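Local coordinates for protein putative phosphoglycolate phosphatase (Lactobacillus delbrueckii, PDB 2HI0) that probably hydrolyses the phosphate ester of 2-phosphoglycolate, as a member of the haloacid dehalogenase-like hydrolase family, at residues S24-A29 with N46-G51; Y100-C105 with P136-Q141; V225-A230 with E234-G239. All blocks are in the same frame, centred on the assembly; numbering follows the deposited sequence.

Two of the three contacts lie together and the third stands apart. Interactions 1 and 2 have centres 12 Å apart and touch directly: Tyr28 CE2 comes within 3.3 Å of Tyr100 CD1 in a ring stack, and Ala25 CB packs on Tyr100 and Tyr101. Interaction 3 is on the other side of the chain's centre, its centre 28 Å from each of the others and its nearest atoms about 16 and 17 Å away. The sodium ion held by Asp10, Asp12 and Asp190 gives a common reference: the side chains of Phe48, Tyr101 and Val227 lie about 7, 11 and 13 Å from it.

Interaction 1: S24-A29 with N46-G51; sequences SALNYA and NFFGSG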
loop_
_atom_site.group_PDB
_atom_site.type_symbol
_atom_site.label_atom_id
_atom_site.label_comp_id
_atom_site.label_asym_id
_atom_site.label_seq_id
_atom_site.Cartn_x
_atom_site.Cartn_y
_atom_site.Cartn_z
ATOM N N SER A 24 7.271 4.899 13.647
ATOM C CA SER A 24 7.689 6.081 14.379
ATOM C C SER A 24 6.584 7.148 14.400
ATOM O O SER A 24 6.303 7.761 15.439
ATOM C CB SER A 24 8.967 6.641 13.744
ATOM O OG SER A 24 9.425 7.746 14.491
ATOM N N ALA A 25 5.962 7.404 13.248
ATOM C CA ALA A 25 4.928 8.420 13.135
ATOM C C ALA A 25 3.665 8.010 13.903
ATOM O O ALA A 25 3.029 8.836 14.561
ATOM C CB ALA A 25 4.615 8.708 11.675
ATOM N N LEU A 26 3.274 6.733 13.830
ATOM C CA LEU A 26 2.103 6.242 14.572
ATOM C C LEU A 26 2.337 6.383 16.071
ATOM O O LEU A 26 1.464 6.840 16.800
ATOM C CB LEU A 26 1.670 4.775 14.240
ATOM C CG LEU A 26 0.228 4.349 14.639
ATOM C CD1 LEU A 26 -0.807 5.210 13.932
ATOM C CD2 LEU A 26 0.071 2.858 14.290
ATOM N N ASN A 27 3.493 5.952 16.546
ATOM C CA ASN A 27 3.802 6.058 17.951
ATOM C C ASN A 27 3.850 7.507 18.435
ATOM O O ASN A 27 3.325 7.827 19.504
ATOM C CB ASN A 27 5.105 5.341 18.310
ATOM C CG ASN A 27 4.953 3.826 18.373
ATOM O OD1 ASN A 27 3.892 3.307 18.721
ATOM N ND2 ASN A 27 6.020 3.112 18.013
ATOM N N TYR A 28 4.423 8.399 17.609
ATOM C CA TYR A 28 4.389 9.846 17.895
ATOM C C TYR A 28 2.964 10.381 18.102
ATOM O O TYR A 28 2.672 11.061 19.080
ATOM C CB TYR A 28 5.105 10.637 16.799
ATOM C CG TYR A 28 5.093 12.153 17.051
ATOM C CD1 TYR A 28 6.092 12.758 17.811
ATOM C CD2 TYR A 28 4.130 12.936 16.498
ATOM C CE1 TYR A 28 6.070 14.113 18.035
ATOM C CE2 TYR A 28 4.083 14.287 16.730
ATOM C CZ TYR A 28 5.074 14.877 17.497
ATOM O OH TYR A 28 5.081 16.235 17.710
ATOM N N ALA A 29 2.082 10.078 17.135
ATOM C CA ALA A 29 0.686 10.534 17.119
ATOM C C ALA A 29 -0.082 10.017 18.338
ATOM O O ALA A 29 -0.871 10.716 18.988
ATOM C CB ALA A 29 0.002 10.051 15.817
ATOM N N ASN A 46 0.371 -5.034 10.325
ATOM C CA ASN A 46 -1.030 -5.451 10.532
ATOM C C ASN A 46 -2.016 -4.275 10.484
ATOM O O ASN A 46 -3.230 -4.461 10.324
ATOM C CB ASN A 46 -1.202 -6.166 11.875
ATOM C CG ASN A 46 -0.673 -7.562 11.866
ATOM O OD1 ASN A 46 -1.413 -8.525 11.595
ATOM N ND2 ASN A 46 0.615 -7.695 12.142
ATOM N N PHE A 47 -1.536 -3.054 10.660
ATOM C CA PHE A 47 -2.457 -1.917 10.651
ATOM C C PHE A 47 -2.689 -1.302 9.290
ATOM O O PHE A 47 -3.790 -0.950 8.949
ATOM C CB PHE A 47 -2.002 -0.819 11.598
ATOM C CG PHE A 47 -1.781 -1.258 13.049
ATOM C CD1 PHE A 47 -2.446 -2.340 13.602
ATOM C CD2 PHE A 47 -0.914 -0.506 13.853
ATOM C CE1 PHE A 47 -2.199 -2.706 14.913
ATOM C CE2 PHE A 47 -0.692 -0.840 15.138
ATOM C CZ PHE A 47 -1.350 -1.947 15.679
ATOM N N PHE A 48 -1.628 -1.173 8.517
ATOM C CA PHE A 48 -1.722 -0.454 7.236
ATOM C C PHE A 48 -2.148 -1.395 6.071
ATOM O O PHE A 48 -2.165 -2.612 6.251
ATOM C CB PHE A 48 -0.401 0.296 7.017
ATOM C CG PHE A 48 -0.273 1.500 7.906
ATOM C CD1 PHE A 48 -0.814 2.714 7.509
ATOM C CD2 PHE A 48 0.307 1.438 9.157
ATOM C CE1 PHE A 48 -0.744 3.804 8.316
ATOM C CE2 PHE A 48 0.361 2.552 9.968
ATOM C CZ PHE A 48 -0.166 3.718 9.545
ATOM N N GLY A 49 -2.559 -0.815 4.930
ATOM C CA GLY A 49 -3.043 -1.544 3.747
ATOM C C GLY A 49 -4.376 -1.003 3.230
ATOM O O GLY A 49 -4.669 -0.989 2.017
ATOM N N SER A 50 -5.170 -0.535 4.160
ATOM C CA SER A 50 -6.530 -0.099 3.869
ATOM C C SER A 50 -6.758 1.383 4.131
ATOM O O SER A 50 -7.895 1.802 4.349
ATOM C CB SER A 50 -7.536 -0.939 4.669
ATOM O OG SER A 50 -7.555 -2.287 4.223
ATOM N N GLY A 51 -5.660 2.123 4.137
ATOM C CA GLY A 51 -5.710 3.569 4.394
ATOM C C GLY A 51 -5.544 3.928 5.848
ATOM O O GLY A 51 -5.660 3.076 6.759
#
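The apolar contacts gather on a single methyl group, CD2 of Leu26, which meets two consecutive phenylalanines at the end of helix 41-47. The closer meeting is with Phe47, whose CD2 lies 3.5 Å from Leu26 CD2; the methyl sits at the edge of the ring, near its plane, and CE2 follows at 3.9 Å. The two side chains cross at about a right angle. Leu26 carries its CG anti to the backbone N (chi1 -162°), which sends the branch out from helix 19-32 toward helix 41-47, although the nearest CA atoms, those of Leu26 and Phe47, are 10.1 Å apart. Phe48 adds a looser touch, its CE2 4.3 Å from Leu26 CD2 on an oblique approach.

The change of backbone at this point is consistent with both neighbours turning toward the leucine. Phe47 still belongs to the helix, whereas Phe48 is the first residue to leave helical angles, with psi at 165°. Polar interactions serve the surroundings of the contact: Asn27 OD1 accepts from Phe39 N, and Phe47 O accepts from Arg58 NH1.

Further apolar partners close the cluster. Helix 52-63 brings Val56 and Ala59 to Leu26, Ala59 also to Phe47, and Ala55 to Phe48, while Phe39 sets its ring edge-to-face with that of Phe47. Helices 19-32, 41-47 and 52-63 belong to a helical region inserted after the first strand of the sheet, consistent with a HAD cap. With three buried hydrocarbon side chains meeting, the contact implies cohesion by dispersion and exclusion of water.

Interaction 2: Y100-C105 with P136-Q141; sequences YYADHC and PNEAVQ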
loop_
_atom_site.group_PDB
_atom_site.type_symbol
_atom_site.label_atom_id
_atom_site.label_comp_id
_atom_site.label_asym_id
_atom_site.label_seq_id
_atom_site.Cartn_x
_atom_site.Cartn_y
_atom_site.Cartn_z
ATOM N N TYR A 100 2.381 14.812 10.528
ATOM C CA TYR A 100 3.669 14.336 11.055
ATOM C C TYR A 100 4.319 13.357 10.097
ATOM O O TYR A 100 5.485 13.496 9.726
ATOM C CB TYR A 100 3.511 13.717 12.416
ATOM C CG TYR A 100 4.856 13.376 13.006
ATOM C CD1 TYR A 100 5.552 14.333 13.752
ATOM C CD2 TYR A 100 5.457 12.121 12.788
ATOM C CE1 TYR A 100 6.807 14.024 14.305
ATOM C CE2 TYR A 100 6.690 11.810 13.324
ATOM C CZ TYR A 100 7.367 12.764 14.076
ATOM O OH TYR A 100 8.612 12.435 14.614
ATOM N N TYR A 101 3.544 12.353 9.692
ATOM C CA TYR A 101 4.038 11.380 8.730
ATOM C C TYR A 101 4.522 12.040 7.409
ATOM O O TYR A 101 5.634 11.736 6.928
ATOM C CB TYR A 101 2.997 10.287 8.476
ATOM C CG TYR A 101 3.545 9.303 7.469
ATOM C CD1 TYR A 101 4.618 8.495 7.777
ATOM C CD2 TYR A 101 2.997 9.192 6.229
ATOM C CE1 TYR A 101 5.129 7.604 6.859
ATOM C CE2 TYR A 101 3.496 8.315 5.307
ATOM C CZ TYR A 101 4.568 7.518 5.611
ATOM O OH TYR A 101 5.074 6.658 4.654
ATOM N N ALA A 102 3.695 12.896 6.821
ATOM C CA ALA A 102 4.075 13.628 5.632
ATOM C C ALA A 102 5.453 14.317 5.747
ATOM O O ALA A 102 6.243 14.316 4.804
ATOM C CB ALA A 102 2.969 14.676 5.240
ATOM N N ASP A 103 5.724 14.906 6.905
ATOM C CA ASP A 103 6.991 15.597 7.148
ATOM C C ASP A 103 8.127 14.671 7.610
ATOM O O ASP A 103 9.272 15.121 7.770
ATOM C CB ASP A 103 6.785 16.654 8.241
ATOM C CG ASP A 103 5.827 17.758 7.817
ATOM O OD1 ASP A 103 5.677 17.981 6.585
ATOM O OD2 ASP A 103 5.210 18.380 8.711
ATOM N N HIS A 104 7.809 13.409 7.875
ATOM C CA HIS A 104 8.810 12.461 8.352
ATOM C C HIS A 104 8.778 11.130 7.596
ATOM O O HIS A 104 9.004 10.077 8.196
ATOM C CB HIS A 104 8.616 12.214 9.849
ATOM C CG HIS A 104 8.789 13.450 10.679
ATOM N ND1 HIS A 104 7.796 14.396 10.886
ATOM C CD2 HIS A 104 9.855 13.862 11.407
ATOM C CE1 HIS A 104 8.254 15.337 11.692
ATOM N NE2 HIS A 104 9.508 15.053 11.994
ATOM N N CYS A 105 8.379 11.149 6.338
ATOM C CA CYS A 105 8.196 9.893 5.620
ATOM C C CYS A 105 9.466 9.458 4.864
ATOM O O CYS A 105 9.417 8.462 4.143
ATOM C CB CYS A 105 7.004 9.968 4.645
ATOM S SG CYS A 105 7.170 11.230 3.400
ATOM N N PRO A 136 -1.693 8.372 2.026
ATOM C CA PRO A 136 -2.196 9.670 1.596
ATOM C C PRO A 136 -1.405 10.276 0.446
ATOM O O PRO A 136 -0.155 10.199 0.407
ATOM C CB PRO A 136 -2.058 10.548 2.861
ATOM C CG PRO A 136 -2.144 9.547 3.971
ATOM C CD PRO A 136 -1.408 8.343 3.474
ATOM N N ASN A 137 -2.131 10.862 -0.501
ATOM C CA ASN A 137 -1.516 11.388 -1.711
ATOM C C ASN A 137 -0.341 12.357 -1.481
ATOM O O ASN A 137 0.606 12.328 -2.213
ATOM C CB ASN A 137 -2.560 12.075 -2.578
ATOM C CG ASN A 137 -2.040 12.422 -3.968
ATOM O OD1 ASN A 137 -1.578 11.571 -4.708
ATOM N ND2 ASN A 137 -2.136 13.685 -4.337
ATOM N N GLU A 138 -0.432 13.233 -0.490
ATOM C CA GLU A 138 0.623 14.210 -0.244
ATOM C C GLU A 138 1.964 13.509 0.009
ATOM O O GLU A 138 3.011 13.933 -0.509
ATOM C CB GLU A 138 0.220 15.096 0.926
ATOM C CG GLU A 138 0.022 14.360 2.263
ATOM C CD GLU A 138 -1.425 13.888 2.550
ATOM O OE1 GLU A 138 -2.314 13.858 1.601
ATOM O OE2 GLU A 138 -1.633 13.549 3.766
ATOM N N ALA A 139 1.929 12.402 0.759
ATOM C CA ALA A 139 3.131 11.635 1.081
ATOM C C ALA A 139 3.578 10.802 -0.152
ATOM O O ALA A 139 4.765 10.736 -0.466
ATOM C CB ALA A 139 2.896 10.705 2.269
ATOM N N VAL A 140 2.634 10.247 -0.904
ATOM C CA VAL A 140 2.966 9.548 -2.127
ATOM C C VAL A 140 3.744 10.465 -3.100
ATOM O O VAL A 140 4.757 10.061 -3.679
ATOM C CB VAL A 140 1.703 8.999 -2.853
ATOM C CG1 VAL A 140 2.066 8.504 -4.324
ATOM C CG2 VAL A 140 1.068 7.822 -2.021
ATOM N N GLN A 141 3.214 11.658 -3.342
ATOM C CA GLN A 141 3.837 12.596 -4.271
ATOM C C GLN A 141 5.274 12.999 -3.856
ATOM O O GLN A 141 6.186 13.023 -4.705
ATOM C CB GLN A 141 2.936 13.825 -4.480
ATOM C CG GLN A 141 1.556 13.556 -5.086
ATOM C CD GLN A 141 1.600 12.801 -6.378
ATOM O OE1 GLN A 141 2.527 12.957 -7.196
ATOM N NE2 GLN A 141 0.606 11.962 -6.575
#
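A first torsion of 180° in Tyr101 places CG anti to the backbone N and extends the ring from helix 87-103 toward Ala139, near the start of helix 137-147. The pairing joins two parts of a HAD-type fold: helix 137-147 follows strand 128-133 of the parallel sheet, and helix 87-103 lies between it and helix 19-32. Small residues on both sides allow a close approach, the CA atoms of Ala102 and Ala139 being 5.1 Å apart.

Tyr101 CE2 reaches Ala139 CB at 3.9 Å, obliquely to the ring. Cys105, just past the helix, lays its CB over one face of that same ring, 3.6 Å above the plane and offset toward the rim; its SG also approaches Ala139 CB. On the flank, Ala102 CB packs against the aliphatic CG of Glu138 at 4.2 Å. The phenol end of Tyr101 looks to Lys135, whose NZ is hydrogen-bonded to OH, while Leu22 and Ala25 touch its side chain from helix 19-32.

Just past helix 87-103 the His104 side chain turns back on the last turn: His104 ND1 donates to Tyr100 O at 2.7 Å, the oxygen lying in the plane of the imidazole, while ND1 also sits over the centre of the Tyr100 ring.

Interaction 3: V225-A230 with E234-G239; sequences VIVDTA and EEAILG. With EDO (1,2-ethanediol), chain I; EDO (1,2-ethanediol), chain K.
Val227 packs its CG1 methyl against CB of Ala236, 4.1 Å away, and this methyl-to-methyl touch is the apolar link between edge strand 226-227 and the closing helix 230-238. The valine's first torsion of -62° sets CG1 anti to the carbonyl carbon, on the side from which the alanine comes. The CA atoms of Val227 and Ala236 are 8.0 Å apart, a span that the valine branch and the alanine methyl bridge.

The polar link is the first turn of the helix itself. Glu234 N donates to Ala230 O at 2.8 Å, and the bond is fairly straight, with an N-H...O angle of 160°. Just before this turn Thr229 acts as N-cap: its OG1 accepts a hydrogen bond from Lys232 N.

Two 1,2-ethanediol molecules, probably from the crystallisation liquor, occupy polar positions nearby. One, in chain I, offers O2 to Ala230 N at 2.8 Å. The other, in chain K, donates from O2 to Glu234 OE1 at 2.6 Å, with its C1 3.8 Å from Ala230 CB. Glu234 is extended beyond CG, which carries the carboxylate out to this diol, and OE1 is held a second time by Asn121 ND2 of helix 115-124.

Val225 and Val227 bond through their backbones to Ala207, and Val227 to Asn209 as well, placing the strand at the border of the parallel sheet, where Val227 also rests on Val208 and Ala236 on Ile206 of strand 204-208. A strand leading through a capped turn into a helix packed back on the sheet is a beta-alpha unit, here the last one of a Rossmann-like HAD core.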
loop_
_atom_site.group_PDB
_atom_site.type_symbol
_atom_site.label_atom_id
_atom_site.label_comp_id
_atom_site.label_asym_id
_atom_site.label_seq_id
_atom_site.Cartn_x
_atom_site.Cartn_y
_atom_site.Cartn_z
ATOM N N VAL A 225 0.183 -15.624 -8.288
ATOM C CA VAL A 225 1.609 -15.491 -8.599
ATOM C C VAL A 225 2.246 -14.714 -7.445
ATOM O O VAL A 225 1.852 -13.594 -7.147
ATOM C CB VAL A 225 1.849 -14.744 -9.914
ATOM C CG1 VAL A 225 3.335 -14.547 -10.112
ATOM C CG2 VAL A 225 1.250 -15.538 -11.094
ATOM N N ILE A 226 3.198 -15.352 -6.761
ATOM C CA ILE A 226 3.880 -14.712 -5.637
ATOM C C ILE A 226 5.365 -14.775 -5.922
ATOM O O ILE A 226 5.899 -15.857 -6.189
ATOM C CB ILE A 226 3.556 -15.348 -4.248
ATOM C CG1 ILE A 226 2.046 -15.351 -3.962
ATOM C CG2 ILE A 226 4.270 -14.583 -3.116
ATOM C CD1 ILE A 226 1.662 -16.193 -2.717
ATOM N N VAL A 227 6.037 -13.632 -5.895
ATOM C CA VAL A 227 7.460 -13.570 -6.233
ATOM C C VAL A 227 8.228 -13.119 -4.996
ATOM O O VAL A 227 7.680 -12.414 -4.140
ATOM C CB VAL A 227 7.688 -12.625 -7.452
ATOM C CG1 VAL A 227 6.975 -13.124 -8.722
ATOM C CG2 VAL A 227 7.235 -11.190 -7.144
ATOM N N ASP A 228 9.509 -13.480 -4.917
ATOM C CA ASP A 228 10.316 -13.065 -3.748
ATOM C C ASP A 228 11.613 -12.305 -4.054
ATOM O O ASP A 228 12.372 -11.991 -3.150
ATOM C CB ASP A 228 10.583 -14.256 -2.816
ATOM C CG ASP A 228 11.408 -15.331 -3.445
ATOM O OD1 ASP A 228 11.878 -15.171 -4.592
ATOM O OD2 ASP A 228 11.582 -16.362 -2.751
ATOM N N THR A 229 11.868 -11.996 -5.318
ATOM C CA THR A 229 12.896 -11.016 -5.641
ATOM C C THR A 229 12.413 -10.056 -6.702
ATOM O O THR A 229 11.509 -10.395 -7.465
ATOM C CB THR A 229 14.191 -11.686 -6.149
ATOM O OG1 THR A 229 13.953 -12.225 -7.445
ATOM C CG2 THR A 229 14.626 -12.804 -5.229
ATOM N N ALA A 230 13.063 -8.892 -6.789
ATOM C CA ALA A 230 12.798 -7.894 -7.858
ATOM C C ALA A 230 13.060 -8.498 -9.269
ATOM O O ALA A 230 12.307 -8.205 -10.209
ATOM C CB ALA A 230 13.620 -6.607 -7.615
ATOM N N GLU A 234 10.384 -8.808 -12.209
ATOM C CA GLU A 234 10.608 -8.396 -13.612
ATOM C C GLU A 234 10.192 -9.521 -14.598
ATOM O O GLU A 234 9.480 -9.301 -15.596
ATOM C CB GLU A 234 12.097 -8.050 -13.840
ATOM C CG GLU A 234 12.387 -7.469 -15.227
ATOM C CD GLU A 234 13.816 -6.990 -15.427
ATOM O OE1 GLU A 234 14.427 -6.418 -14.490
ATOM O OE2 GLU A 234 14.307 -7.146 -16.559
ATOM N N GLU A 235 10.630 -10.732 -14.316
ATOM C CA GLU A 235 10.276 -11.868 -15.162
ATOM C C GLU A 235 8.761 -12.093 -15.230
ATOM O O GLU A 235 8.214 -12.386 -16.298
ATOM C CB GLU A 235 11.015 -13.121 -14.690
ATOM C CG GLU A 235 12.526 -12.984 -14.831
ATOM C CD GLU A 235 13.292 -14.139 -14.221
ATOM O OE1 GLU A 235 12.656 -15.174 -13.905
ATOM O OE2 GLU A 235 14.527 -14.003 -14.071
ATOM N N ALA A 236 8.077 -11.903 -14.093
ATOM C CA ALA A 236 6.615 -12.055 -14.025
ATOM C C ALA A 236 5.928 -10.994 -14.874
ATOM O O ALA A 236 4.937 -11.281 -15.591
ATOM C CB ALA A 236 6.128 -11.978 -12.607
ATOM N N ILE A 237 6.445 -9.772 -14.831
ATOM C CA ILE A 237 5.819 -8.679 -15.576
ATOM C C ILE A 237 6.061 -8.884 -17.077
ATOM O O ILE A 237 5.175 -8.593 -17.880
ATOM C CB ILE A 237 6.295 -7.278 -15.081
ATOM C CG1 ILE A 237 5.777 -6.992 -13.672
ATOM C CG2 ILE A 237 5.848 -6.165 -16.065
ATOM C CD1 ILE A 237 6.500 -5.895 -12.936
ATOM N N LEU A 238 7.241 -9.396 -17.462
ATOM C CA LEU A 238 7.631 -9.566 -18.874
ATOM C C LEU A 238 7.143 -10.902 -19.448
ATOM O O LEU A 238 7.151 -11.101 -20.657
ATOM C CB LEU A 238 9.159 -9.423 -19.038
ATOM C CG LEU A 238 9.719 -8.039 -18.690
ATOM C CD1 LEU A 238 11.265 -8.062 -18.763
ATOM C CD2 LEU A 238 9.113 -6.927 -19.555
ATOM N N GLY A 239 6.680 -11.792 -18.576
ATOM C CA GLY A 239 6.262 -13.137 -18.965
ATOM C C GLY A 239 7.403 -14.055 -19.356
ATOM O O GLY A 239 7.188 -15.082 -20.028
HETATM C C1 EDO I . 12.970 -6.887 -2.875
HETATM O O1 EDO I . 14.104 -6.385 -2.172
HETATM C C2 EDO I . 13.328 -8.323 -3.164
HETATM O O2 EDO I . 14.176 -8.273 -4.313
HETATM C C1 EDO K . 16.424 -6.305 -10.184
HETATM O O1 EDO K . 17.805 -6.470 -10.532
HETATM C C2 EDO K . 15.636 -6.037 -11.459
HETATM O O2 EDO K . 15.565 -7.206 -12.282
#